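Ribosomal RNA small subunit methyltransferase Nep1 (Archaeoglobus fulgidus, PDB 3O7B) probably methylates N1 of a specific pseudouridine in 16S ribosomal RNA during ribosome biogenesis, with S-adenosyl-L-methionine as the methyl donor. Local coordinates at residues A29-E34 with E106-T111; P87-Q92 with A195-D200; L170-K175 with K213-G218; V191-F196 with Y226-V231. One frame throughout, in Å; residues are numbered along the deposited sequence.

Contact 1 of 4, residues A29-E34 with E106-T111; sequences AFVFLE and EVYVHT
Phe30 and Phe32 hydrogen-bond to Glu106, Tyr108 and His110 through a parallel ladder in which each of the two phenylalanines gives its N-H and its carbonyl oxygen to the neighbouring strand. The axes of 29-33 and 106-111 diverge by 16°. Tyr108 N reaches Phe30 O at 2.9 Å, and His110 N reaches Phe32 O at 2.8 Å. Phe30, Phe32, Val107 and Val109 lie on the face that packs on helix 87-98; Ala29, Val31 and Tyr108 lie on the other, where Ala29 CB sits at the edge of the Tyr108 ring, 4.2 Å from CE2.
His110 can be followed outward. Its CB passes Phe32 O at 3.5 Å. CG stands anti to the backbone N (chi1 157°), which swings the imidazole edge along the corner at Leu33 and Glu34. CD2 then meets Leu33 CD2 at 4.0 Å and also comes unusually close to Glu34 N, an approach of doubtful meaning. At the tip, NE2 lies 3.9 Å from Glu34 CG. Glu34 runs beside the histidine, pointing the same way, with its carboxylate plane turned 51° from the ring. That carboxylate goes past the imidazole to a salt bridge with Lys83 and hydrogen bonds from Thr205 and Phe202 N.
Regular main-chain bonding thus holds the two strands in the middle of the sheet between largely apolar faces, while at the corner the carboxylate of buried Glu34, probably charged, is met by a lysine and two further polar partners and does not contact the neighbouring imidazole.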
# COMPACT_ATOMS: atom_id res chain seq x y z
N ALA A 29 13.14 15.65 5.16
CA ALA A 29 13.13 14.21 5.31
C ALA A 29 11.77 13.74 5.77
O ALA A 29 11.06 14.44 6.48
CB ALA A 29 14.18 13.77 6.34
N PHE A 30 11.44 12.50 5.41
CA PHE A 30 10.34 11.78 6.01
C PHE A 30 10.91 10.67 6.86
O PHE A 30 11.84 9.97 6.42
CB PHE A 30 9.47 11.15 4.91
CG PHE A 30 8.54 12.11 4.25
CD1 PHE A 30 7.16 12.07 4.52
CD2 PHE A 30 9.01 13.03 3.31
CE1 PHE A 30 6.28 12.93 3.88
CE2 PHE A 30 8.12 13.92 2.67
CZ PHE A 30 6.77 13.86 2.97
N VAL A 31 10.40 10.55 8.09
CA VAL A 31 10.87 9.55 9.02
C VAL A 31 9.69 8.73 9.50
O VAL A 31 8.76 9.26 10.13
CB VAL A 31 11.57 10.19 10.27
CG1 VAL A 31 12.15 9.12 11.16
CG2 VAL A 31 12.63 11.19 9.82
N PHE A 32 9.71 7.42 9.23
CA PHE A 32 8.73 6.52 9.80
C PHE A 32 9.20 6.06 11.14
O PHE A 32 10.33 5.56 11.26
CB PHE A 32 8.42 5.37 8.83
CG PHE A 32 7.78 5.85 7.55
CD1 PHE A 32 6.47 6.31 7.56
CD2 PHE A 32 8.51 5.90 6.36
CE1 PHE A 32 5.88 6.82 6.40
CE2 PHE A 32 7.91 6.40 5.18
CZ PHE A 32 6.59 6.85 5.22
N LEU A 33 8.37 6.27 12.15
CA LEU A 33 8.74 6.03 13.55
C LEU A 33 8.24 4.73 14.09
O LEU A 33 7.09 4.32 13.83
CB LEU A 33 8.21 7.16 14.43
CG LEU A 33 8.77 8.55 14.19
CD1 LEU A 33 8.08 9.51 15.15
CD2 LEU A 33 10.31 8.60 14.39
N GLU A 34 9.09 4.07 14.89
CA GLU A 34 8.73 2.82 15.56
C GLU A 34 8.16 1.81 14.56
O GLU A 34 7.17 1.11 14.83
CB GLU A 34 7.76 3.08 16.72
CG GLU A 34 8.41 3.86 17.87
CD GLU A 34 7.48 4.10 19.02
OE1 GLU A 34 6.47 3.37 19.14
OE2 GLU A 34 7.79 5.01 19.82
N GLU A 106 14.88 13.22 1.82
CA GLU A 106 15.45 11.95 2.24
C GLU A 106 14.39 11.13 2.96
O GLU A 106 13.38 11.68 3.42
CB GLU A 106 16.63 12.15 3.19
CG GLU A 106 17.90 12.73 2.59
CD GLU A 106 19.07 12.62 3.58
OE1 GLU A 106 19.07 13.32 4.64
OE2 GLU A 106 19.99 11.82 3.32
N VAL A 107 14.64 9.83 3.08
CA VAL A 107 13.73 8.88 3.72
C VAL A 107 14.45 8.02 4.73
O VAL A 107 15.49 7.41 4.43
CB VAL A 107 13.07 7.96 2.65
CG1 VAL A 107 12.17 6.92 3.31
CG2 VAL A 107 12.29 8.81 1.69
N TYR A 108 13.91 7.97 5.95
CA TYR A 108 14.44 7.14 7.00
C TYR A 108 13.36 6.29 7.63
O TYR A 108 12.19 6.70 7.68
CB TYR A 108 15.04 8.00 8.13
CG TYR A 108 16.23 8.82 7.72
CD1 TYR A 108 17.51 8.30 7.81
CD2 TYR A 108 16.07 10.10 7.20
CE1 TYR A 108 18.62 9.06 7.44
CE2 TYR A 108 17.18 10.87 6.83
CZ TYR A 108 18.44 10.32 6.96
OH TYR A 108 19.58 11.04 6.60
N VAL A 109 13.77 5.14 8.14
CA VAL A 109 12.90 4.29 8.91
C VAL A 109 13.57 4.09 10.28
O VAL A 109 14.72 3.66 10.35
CB VAL A 109 12.66 2.92 8.22
CG1 VAL A 109 11.83 1.99 9.12
CG2 VAL A 109 11.97 3.12 6.88
N HIS A 110 12.86 4.46 11.34
CA HIS A 110 13.28 4.19 12.70
C HIS A 110 12.47 3.00 13.16
O HIS A 110 11.24 3.00 13.04
CB HIS A 110 12.99 5.46 13.52
CG HIS A 110 12.83 5.25 14.99
ND1 HIS A 110 13.89 5.25 15.89
CD2 HIS A 110 11.70 5.11 15.73
CE1 HIS A 110 13.40 5.10 17.12
NE2 HIS A 110 12.08 5.01 17.04
N THR A 111 13.13 1.95 13.64
CA THR A 111 12.41 0.75 14.03
C THR A 111 12.01 0.79 15.51
O THR A 111 12.51 1.63 16.28
CB THR A 111 13.21 -0.53 13.77
OG1 THR A 111 14.27 -0.60 14.75
CG2 THR A 111 13.81 -0.54 12.38

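Contact 2 of 4, residues P87-Q92 with A195-D200. With SAH (S-adenosyl-L-homocysteine), chain C.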
# COMPACT_ATOMS: atom_id res chain seq x y z
N PRO A 87 5.27 -5.64 9.41
CA PRO A 87 6.10 -4.97 8.41
C PRO A 87 5.29 -4.46 7.21
O PRO A 87 5.80 -3.63 6.45
CB PRO A 87 7.11 -6.04 7.98
CG PRO A 87 6.47 -7.36 8.36
CD PRO A 87 5.56 -7.08 9.52
N ASP A 88 4.05 -4.92 7.08
CA ASP A 88 3.19 -4.46 5.98
C ASP A 88 2.94 -2.97 6.06
O ASP A 88 2.77 -2.29 5.03
CB ASP A 88 1.85 -5.19 6.00
CG ASP A 88 1.17 -5.10 7.35
OD1 ASP A 88 1.68 -5.75 8.29
OD2 ASP A 88 0.15 -4.38 7.46
N ILE A 89 2.91 -2.42 7.28
CA ILE A 89 2.56 -1.02 7.41
C ILE A 89 3.62 -0.12 6.77
O ILE A 89 3.33 0.73 5.91
CB ILE A 89 2.31 -0.61 8.88
CG1 ILE A 89 1.11 -1.38 9.42
CG2 ILE A 89 2.12 0.90 9.01
CD1 ILE A 89 0.96 -1.28 10.94
N VAL A 90 4.88 -0.31 7.17
CA VAL A 90 5.92 0.53 6.62
C VAL A 90 6.15 0.21 5.13
O VAL A 90 6.50 1.10 4.37
CB VAL A 90 7.23 0.47 7.48
CG1 VAL A 90 7.96 -0.84 7.31
CG2 VAL A 90 8.14 1.65 7.16
N HIS A 91 5.92 -1.03 4.72
CA HIS A 91 6.02 -1.40 3.29
C HIS A 91 5.17 -0.47 2.44
O HIS A 91 5.67 0.14 1.49
CB HIS A 91 5.57 -2.84 3.10
CG HIS A 91 5.60 -3.30 1.67
ND1 HIS A 91 4.60 -4.07 1.12
CD2 HIS A 91 6.50 -3.07 0.68
CE1 HIS A 91 4.88 -4.31 -0.15
NE2 HIS A 91 6.03 -3.72 -0.44
N GLN A 92 3.89 -0.35 2.80
CA GLN A 92 2.97 0.37 1.93
C GLN A 92 3.25 1.86 1.98
O GLN A 92 3.15 2.56 0.97
CB GLN A 92 1.54 0.06 2.34
CG GLN A 92 1.19 -1.44 2.18
CD GLN A 92 0.09 -1.94 3.10
OE1 GLN A 92 -0.49 -1.19 3.89
NE2 GLN A 92 -0.20 -3.25 3.01
N ALA A 195 4.67 4.11 12.23
CA ALA A 195 4.46 2.99 11.31
C ALA A 195 4.22 1.68 12.07
O ALA A 195 4.77 0.64 11.74
CB ALA A 195 5.64 2.86 10.32
N PHE A 196 3.40 1.77 13.12
CA PHE A 196 3.06 0.62 13.96
C PHE A 196 1.53 0.63 14.10
O PHE A 196 0.90 1.65 13.91
CB PHE A 196 3.75 0.73 15.34
CG PHE A 196 3.50 2.04 16.03
CD1 PHE A 196 2.43 2.19 16.91
CD2 PHE A 196 4.31 3.14 15.78
CE1 PHE A 196 2.20 3.42 17.54
CE2 PHE A 196 4.08 4.37 16.41
CZ PHE A 196 3.02 4.51 17.28
N PRO A 197 0.92 -0.54 14.38
CA PRO A 197 -0.55 -0.60 14.33
C PRO A 197 -1.35 -0.12 15.55
O PRO A 197 -2.50 0.30 15.39
CB PRO A 197 -0.82 -2.09 14.11
CG PRO A 197 0.33 -2.76 14.73
CD PRO A 197 1.53 -1.86 14.60
N HIS A 198 -0.76 -0.21 16.74
CA HIS A 198 -1.50 0.03 17.99
C HIS A 198 -0.62 0.70 19.01
O HIS A 198 0.60 0.60 18.95
CB HIS A 198 -1.99 -1.28 18.63
CG HIS A 198 -2.84 -2.11 17.73
ND1 HIS A 198 -4.12 -1.76 17.38
CD2 HIS A 198 -2.59 -3.30 17.13
CE1 HIS A 198 -4.63 -2.69 16.59
NE2 HIS A 198 -3.72 -3.63 16.42
N GLY A 199 -1.26 1.34 19.99
CA GLY A 199 -0.53 1.97 21.09
C GLY A 199 -0.08 3.38 20.77
O GLY A 199 -0.45 3.97 19.76
N ASP A 200 0.72 3.94 21.67
CA ASP A 200 1.22 5.30 21.55
C ASP A 200 2.73 5.25 21.41
O ASP A 200 3.33 4.23 21.72
CB ASP A 200 0.87 6.10 22.81
CG ASP A 200 -0.62 6.28 22.97
OD1 ASP A 200 -1.21 5.55 23.79
OD2 ASP A 200 -1.19 7.15 22.27
N SAH C . -1.56 5.82 18.01
CA SAH C . -2.41 5.07 17.05
CB SAH C . -1.63 3.90 16.48
CG SAH C . -0.72 4.29 15.31
SD SAH C . -1.63 5.05 13.93
C SAH C . -3.72 4.59 17.68
O SAH C . -4.02 4.92 18.83
C5' SAH C . -0.31 5.45 12.75
C4' SAH C . 0.25 6.87 12.75
O4' SAH C . -0.58 7.77 12.04
C3' SAH C . 0.37 7.50 14.13
O3' SAH C . 1.49 7.02 14.82
C2' SAH C . 0.47 8.96 13.76
O2' SAH C . 1.80 9.28 13.32
C1' SAH C . -0.46 9.08 12.58
N9 SAH C . -1.84 9.54 12.87
C8 SAH C . -2.94 8.77 13.16
N7 SAH C . -4.01 9.59 13.32
C5 SAH C . -3.61 10.87 13.11
C6 SAH C . -4.28 12.09 13.15
N6 SAH C . -5.59 12.16 13.43
N1 SAH C . -3.58 13.24 12.88
C2 SAH C . -2.23 13.20 12.60
N3 SAH C . -1.58 11.99 12.57
C4 SAH C . -2.25 10.85 12.83
O HOH W 1 5.63 -1.34 9.96
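Ile89 and Pro197 make the closest apolar meeting between helix 87-92 and the cofactor loop 195-200, their side chains crossing at about a right angle. Ile89 CD1 presses on the proline ring, 3.7 Å from CB and equally near CD. The other branch, CG2, rests against the main chain of Ala195, 3.8 Å from its carbonyl carbon. Next along the helix, Val90 CB meets Ala195 CB at 4.0 Å.
Polar contact is indirect: a water accepts from Val90 N and donates to Ala195 O at 2.8 Å, bridging the helix backbone to the loop.
Beyond Ala195 the loop turns to S-adenosylhomocysteine. Gly199 O takes a hydrogen bond from the amino N of SAH at 2.8 Å, and glycine suits the backbone there, where a CB would jam against the preceding carbonyl. Phe196 holds CG between its backbone N and carbonyl carbon (chi1 53°), which brings CE1 to 3.8 Å from SAH CG and CZ equally near O3'. The ring also receives Lys83 in a cation-pi contact and meets Phe201 edge-to-face; an alanine here would probably leave that lysine without its aromatic partner and open a gap beside the homocysteine chain.
Around the contact, Val90 and Ala195 both pack on Phe32 of strand 28-35, Asp88 holds Arg86, a probable rRNA-contacting residue, and Gln92 bonds Arg127 O of the second subunit.

Contact 3 of 4, residues L170-K175 with K213-G218; sequences LLFREK and KEVSLG. With SAH (S-adenosyl-L-homocysteine), chain C; TYR (tyrosine), chain B.
Arg173, just past strand 170-172, forms a salt bridge with Glu214 of the parallel partner strand 213-215, at the edge of the sheet in this SPOUT-class methyltransferase. Arg173 NH1 reaches Glu214 OE2 at 2.6 Å, meeting it on the syn side but out of the carboxylate plane; guanidinium and carboxylate stand nearly perpendicular, 89° apart. Lys175 adds a long salt bridge to OE1 of the same glutamate, and lays CD over one face of the guanidinium. Water 2 donates to Glu214 OE2, so this oxygen is gripped twice.
Between the strands, Leu171 N bonds Lys213 O, Val215 N bonds Leu171 O at 2.8 Å, and Arg173 N bonds Val215 O. Past the strand ends, Ser216 OG donates to Glu174 O at 2.8 Å, joining the two loops, and accepts from Gly218 N in an ST turn.
The strand end and the loops hold the S-adenosylhomocysteine. Leu217 N points almost straight at adenine N1 (2.9 Å, 171° at the hydrogen), Gly218 O takes the N6 amino group, and Phe172 O accepts a hydrogen bond from the ribose O2' at 2.6 Å. The bound tyrosine lies against Ser216 and Gly218.
Packing fills the side facing helix 224-239: Leu217 CD2 touches Phe172 CE1, while Val215 comes over one face of the Phe172 ring in a CH-pi contact, its CB 4.2 Å from the ring centroid and its CG1 3.5 Å from CE1.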
# COMPACT_ATOMS: atom_id res chain seq x y z
N LEU A 170 8.09 17.73 12.54
CA LEU A 170 6.63 17.77 12.55
C LEU A 170 6.16 16.37 12.89
O LEU A 170 6.36 15.44 12.09
CB LEU A 170 6.11 18.22 11.19
CG LEU A 170 6.67 19.51 10.61
CD1 LEU A 170 6.13 19.72 9.20
CD2 LEU A 170 6.32 20.72 11.51
N LEU A 171 5.62 16.18 14.09
CA LEU A 171 5.16 14.87 14.54
C LEU A 171 3.66 14.80 14.32
O LEU A 171 2.89 15.58 14.90
CB LEU A 171 5.48 14.64 16.02
CG LEU A 171 5.01 13.30 16.59
CD1 LEU A 171 5.73 12.13 15.89
CD2 LEU A 171 5.21 13.24 18.10
N PHE A 172 3.24 13.88 13.47
CA PHE A 172 1.82 13.72 13.21
C PHE A 172 1.20 12.82 14.26
O PHE A 172 1.61 11.67 14.43
CB PHE A 172 1.61 13.27 11.75
CG PHE A 172 1.85 14.39 10.78
CD1 PHE A 172 0.81 15.24 10.39
CD2 PHE A 172 3.14 14.68 10.34
CE1 PHE A 172 1.04 16.34 9.56
CE2 PHE A 172 3.38 15.77 9.51
CZ PHE A 172 2.33 16.61 9.12
N ARG A 173 0.27 13.38 15.04
CA ARG A 173 -0.49 12.62 16.03
C ARG A 173 -1.87 13.24 16.16
O ARG A 173 -2.02 14.45 16.02
CB ARG A 173 0.12 12.61 17.45
CG ARG A 173 1.45 13.25 17.66
CD ARG A 173 1.67 13.48 19.18
NE ARG A 173 1.60 12.25 19.96
CZ ARG A 173 2.11 12.11 21.19
NH1 ARG A 173 2.73 13.12 21.79
NH2 ARG A 173 2.01 10.95 21.81
N GLU A 174 -2.84 12.39 16.46
CA GLU A 174 -4.23 12.80 16.64
C GLU A 174 -4.39 13.94 17.65
O GLU A 174 -5.17 14.86 17.41
CB GLU A 174 -5.08 11.60 17.04
CG GLU A 174 -6.56 11.92 17.18
CD GLU A 174 -7.38 10.72 17.60
OE1 GLU A 174 -6.82 9.60 17.65
OE2 GLU A 174 -8.58 10.91 17.90
N LYS A 175 -3.64 13.90 18.74
CA LYS A 175 -3.78 14.89 19.82
C LYS A 175 -3.09 16.23 19.53
O LYS A 175 -3.14 17.16 20.35
CB LYS A 175 -3.28 14.32 21.16
CG LYS A 175 -1.79 14.01 21.20
CD LYS A 175 -1.23 13.99 22.62
CE LYS A 175 -0.88 15.40 23.07
NZ LYS A 175 0.25 15.41 24.03
N LYS A 213 6.86 20.02 16.73
CA LYS A 213 5.48 20.52 16.69
C LYS A 213 4.59 19.33 16.41
O LYS A 213 4.87 18.55 15.49
CB LYS A 213 5.34 21.54 15.58
CG LYS A 213 3.93 22.06 15.41
CD LYS A 213 3.89 23.21 14.42
CE LYS A 213 4.51 24.49 14.99
NZ LYS A 213 4.70 25.51 13.91
N GLU A 214 3.52 19.17 17.18
CA GLU A 214 2.58 18.07 16.99
C GLU A 214 1.43 18.53 16.13
O GLU A 214 0.78 19.53 16.43
CB GLU A 214 2.00 17.59 18.31
CG GLU A 214 3.00 17.08 19.29
CD GLU A 214 2.34 16.57 20.54
OE1 GLU A 214 1.24 17.07 20.89
OE2 GLU A 214 2.91 15.66 21.17
N VAL A 215 1.19 17.78 15.05
CA VAL A 215 0.21 18.18 14.04
C VAL A 215 -0.87 17.11 13.90
O VAL A 215 -0.57 15.92 13.71
CB VAL A 215 0.88 18.41 12.66
CG1 VAL A 215 -0.14 18.91 11.63
CG2 VAL A 215 2.07 19.39 12.78
N SER A 216 -2.12 17.55 14.04
CA SER A 216 -3.26 16.66 13.88
C SER A 216 -3.93 16.91 12.53
O SER A 216 -4.00 18.04 12.05
CB SER A 216 -4.28 16.85 15.01
OG SER A 216 -5.37 15.96 14.83
N LEU A 217 -4.39 15.83 11.90
CA LEU A 217 -5.17 15.94 10.67
C LEU A 217 -6.67 15.96 10.94
O LEU A 217 -7.46 16.34 10.08
CB LEU A 217 -4.84 14.79 9.71
CG LEU A 217 -3.39 14.72 9.23
CD1 LEU A 217 -3.22 13.49 8.33
CD2 LEU A 217 -2.98 15.99 8.50
N GLY A 218 -7.07 15.54 12.13
CA GLY A 218 -8.49 15.47 12.48
C GLY A 218 -8.77 14.73 13.78
O GLY A 218 -7.85 14.22 14.43
N SAH C . -1.56 5.82 18.01
CA SAH C . -2.41 5.07 17.05
CB SAH C . -1.63 3.90 16.48
CG SAH C . -0.72 4.29 15.31
SD SAH C . -1.63 5.05 13.93
C SAH C . -3.72 4.59 17.68
O SAH C . -4.02 4.92 18.83
C5' SAH C . -0.31 5.45 12.75
C4' SAH C . 0.25 6.87 12.75
O4' SAH C . -0.58 7.77 12.04
C3' SAH C . 0.37 7.50 14.13
O3' SAH C . 1.49 7.02 14.82
C2' SAH C . 0.47 8.96 13.76
O2' SAH C . 1.80 9.28 13.32
C1' SAH C . -0.46 9.08 12.58
N9 SAH C . -1.84 9.54 12.87
C8 SAH C . -2.94 8.77 13.16
N7 SAH C . -4.01 9.59 13.32
C5 SAH C . -3.61 10.87 13.11
C6 SAH C . -4.28 12.09 13.15
N6 SAH C . -5.59 12.16 13.43
N1 SAH C . -3.58 13.24 12.88
C2 SAH C . -2.23 13.20 12.60
N3 SAH C . -1.58 11.99 12.57
C4 SAH C . -2.25 10.85 12.83
N TYR B . -9.39 19.07 8.87
CA TYR B . -9.88 19.51 10.20
C TYR B . -10.89 20.66 10.04
O TYR B . -10.80 21.44 9.09
CB TYR B . -8.71 19.97 11.08
CG TYR B . -8.79 19.53 12.53
CD1 TYR B . -9.92 19.78 13.31
CD2 TYR B . -7.70 18.90 13.14
CE1 TYR B . -9.99 19.39 14.64
CE2 TYR B . -7.76 18.50 14.48
CZ TYR B . -8.90 18.75 15.22
OH TYR B . -8.96 18.36 16.55
OXT TYR B . -11.81 20.82 10.84
O HOH W 2 3.28 16.68 23.63

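Contact 4 of 4, residues V191-F196 with Y226-V231. With SAH (S-adenosyl-L-homocysteine), chain C.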
# COMPACT_ATOMS: atom_id res chain seq x y z
N VAL A 191 9.24 15.21 8.56
CA VAL A 191 7.87 14.73 8.70
C VAL A 191 7.92 13.37 9.35
O VAL A 191 8.50 12.45 8.77
CB VAL A 191 7.20 14.60 7.32
CG1 VAL A 191 5.89 13.81 7.43
CG2 VAL A 191 6.97 15.95 6.71
N CYS A 192 7.34 13.23 10.54
CA CYS A 192 7.45 12.02 11.34
C CYS A 192 6.08 11.39 11.54
O CYS A 192 5.15 12.02 12.07
CB CYS A 192 8.10 12.33 12.70
SG CYS A 192 9.81 12.91 12.57
N ILE A 193 5.96 10.16 11.04
CA ILE A 193 4.71 9.42 11.05
C ILE A 193 4.95 8.04 11.64
O ILE A 193 5.88 7.32 11.22
CB ILE A 193 4.14 9.29 9.60
CG1 ILE A 193 3.90 10.69 8.99
CG2 ILE A 193 2.88 8.41 9.56
CD1 ILE A 193 3.70 10.73 7.44
N GLY A 194 4.13 7.64 12.61
CA GLY A 194 4.27 6.30 13.17
C GLY A 194 3.95 5.23 12.14
O GLY A 194 3.04 5.43 11.29
N ALA A 195 4.67 4.11 12.23
CA ALA A 195 4.46 2.99 11.31
C ALA A 195 4.22 1.68 12.07
O ALA A 195 4.77 0.64 11.74
CB ALA A 195 5.64 2.86 10.32
N PHE A 196 3.40 1.77 13.12
CA PHE A 196 3.06 0.62 13.96
C PHE A 196 1.53 0.63 14.10
O PHE A 196 0.90 1.65 13.91
CB PHE A 196 3.75 0.73 15.34
CG PHE A 196 3.50 2.04 16.03
CD1 PHE A 196 2.43 2.19 16.91
CD2 PHE A 196 4.31 3.14 15.78
CE1 PHE A 196 2.20 3.42 17.54
CE2 PHE A 196 4.08 4.37 16.41
CZ PHE A 196 3.02 4.51 17.28
N TYR A 226 -2.86 6.31 5.25
CA TYR A 226 -3.66 7.48 4.98
C TYR A 226 -2.93 8.79 5.36
O TYR A 226 -2.94 9.76 4.62
CB TYR A 226 -5.03 7.39 5.67
CG TYR A 226 -5.85 8.61 5.41
CD1 TYR A 226 -6.53 8.77 4.18
CD2 TYR A 226 -5.89 9.64 6.33
CE1 TYR A 226 -7.26 9.94 3.92
CE2 TYR A 226 -6.62 10.81 6.09
CZ TYR A 226 -7.30 10.95 4.88
OH TYR A 226 -8.02 12.11 4.66
N VAL A 227 -2.29 8.79 6.53
CA VAL A 227 -1.54 9.96 6.98
C VAL A 227 -0.39 10.26 6.02
O VAL A 227 -0.18 11.40 5.61
CB VAL A 227 -1.02 9.75 8.42
CG1 VAL A 227 -0.11 10.90 8.82
CG2 VAL A 227 -2.21 9.67 9.38
N THR A 228 0.32 9.21 5.60
CA THR A 228 1.38 9.38 4.61
C THR A 228 0.83 10.02 3.33
O THR A 228 1.41 10.96 2.79
CB THR A 228 2.05 8.03 4.27
OG1 THR A 228 2.61 7.47 5.47
CG2 THR A 228 3.16 8.22 3.26
N SER A 229 -0.30 9.49 2.85
CA SER A 229 -0.93 10.02 1.65
C SER A 229 -1.31 11.50 1.78
O SER A 229 -0.98 12.34 0.93
CB SER A 229 -2.16 9.18 1.34
OG SER A 229 -2.86 9.72 0.22
N ARG A 230 -2.01 11.84 2.87
CA ARG A 230 -2.46 13.21 3.07
C ARG A 230 -1.29 14.17 3.23
O ARG A 230 -1.27 15.24 2.63
CB ARG A 230 -3.39 13.30 4.27
CG ARG A 230 -3.98 14.69 4.45
CD ARG A 230 -5.42 14.59 4.92
NE ARG A 230 -5.88 15.81 5.59
CZ ARG A 230 -6.92 15.86 6.41
NH1 ARG A 230 -7.62 14.75 6.67
NH2 ARG A 230 -7.25 17.01 6.99
N VAL A 231 -0.29 13.77 4.03
CA VAL A 231 0.84 14.66 4.24
C VAL A 231 1.67 14.83 2.97
O VAL A 231 2.10 15.93 2.64
CB VAL A 231 1.70 14.18 5.42
CG1 VAL A 231 2.91 15.07 5.61
CG2 VAL A 231 0.87 14.17 6.72
N SAH C . -1.56 5.82 18.01
CA SAH C . -2.41 5.07 17.05
CB SAH C . -1.63 3.90 16.48
CG SAH C . -0.72 4.29 15.31
SD SAH C . -1.63 5.05 13.93
C SAH C . -3.72 4.59 17.68
O SAH C . -4.02 4.92 18.83
C5' SAH C . -0.31 5.45 12.75
C4' SAH C . 0.25 6.87 12.75
O4' SAH C . -0.58 7.77 12.04
C3' SAH C . 0.37 7.50 14.13
O3' SAH C . 1.49 7.02 14.82
C2' SAH C . 0.47 8.96 13.76
O2' SAH C . 1.80 9.28 13.32
C1' SAH C . -0.46 9.08 12.58
N9 SAH C . -1.84 9.54 12.87
C8 SAH C . -2.94 8.77 13.16
N7 SAH C . -4.01 9.59 13.32
C5 SAH C . -3.61 10.87 13.11
C6 SAH C . -4.28 12.09 13.15
N6 SAH C . -5.59 12.16 13.43
N1 SAH C . -3.58 13.24 12.88
C2 SAH C . -2.23 13.20 12.60
N3 SAH C . -1.58 11.99 12.57
C4 SAH C . -2.25 10.85 12.83
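Strand 191-194, carrying Val191 and Ile193, runs nearly antiparallel to helix 226-231 (159°), with 9.3 Å between the axes, and side chains bridge the two without a direct hydrogen bond. Val191, Ile193, Val227 and Val231 all point into this interface.
At one end Val191 CG1 meets Val231 CG1 at 3.7 Å, the two valines sliding past each other in opposite directions. Ile193 does most of the bridging. Its CG1 lies anti to the carbonyl carbon (chi1 -60°), and from it CD1 reaches to 3.9 Å from Thr228 CA, while CG2 meets Val227 CG1 at 4.0 Å. Thr228 OG1 keeps its own hydrogen bond to Ser224 O. Trimming Ile193 to an alanine would probably open a gap against Val227 and Thr228 and leave the Val227 side chain less firmly held against the adenine.
Val227 faces two ways, for its other methyl, CG2, touches the adenine of S-adenosylhomocysteine at N9, 3.5 Å away. Gly194 N, at the strand end, donates to the ribose O2' at 2.9 Å in a nearly straight bond (168°). A side chain on Gly194 would run into O3'.
On the far side, Ser229 OG and Tyr226 OH bond Ser229 and Glu236 of the second subunit. A helix packed nearly antiparallel on a strand of the parallel part of the sheet, whose C-terminal end and following loop receive the cofactor, is characteristic of the knotted SPOUT methyltransferase site.

From the N terminus, strand 28-35 leads out through helix 87-98 and returns at 106-111, where contact 1 closes a loop with 71 residues between its segments. Contact 2 opens inside that loop, on helix 87-98, and closes at 195-200, so it crosses contact 1. Contact 3 opens at 170-175 and closes at 213-218, crossing contact 2; contact 4 opens at 191-196 and closes at 226-231, crossing contact 3 and sharing Ala195 and Phe196 with contact 2. Contact 1 stands in series before contacts 3 and 4. Strand 189-194 lies between strands 28-35 and 168-172, joining contacts 1, 4 and 3 in one sheet; contacts 2, 3 and 4 all touch the cofactor.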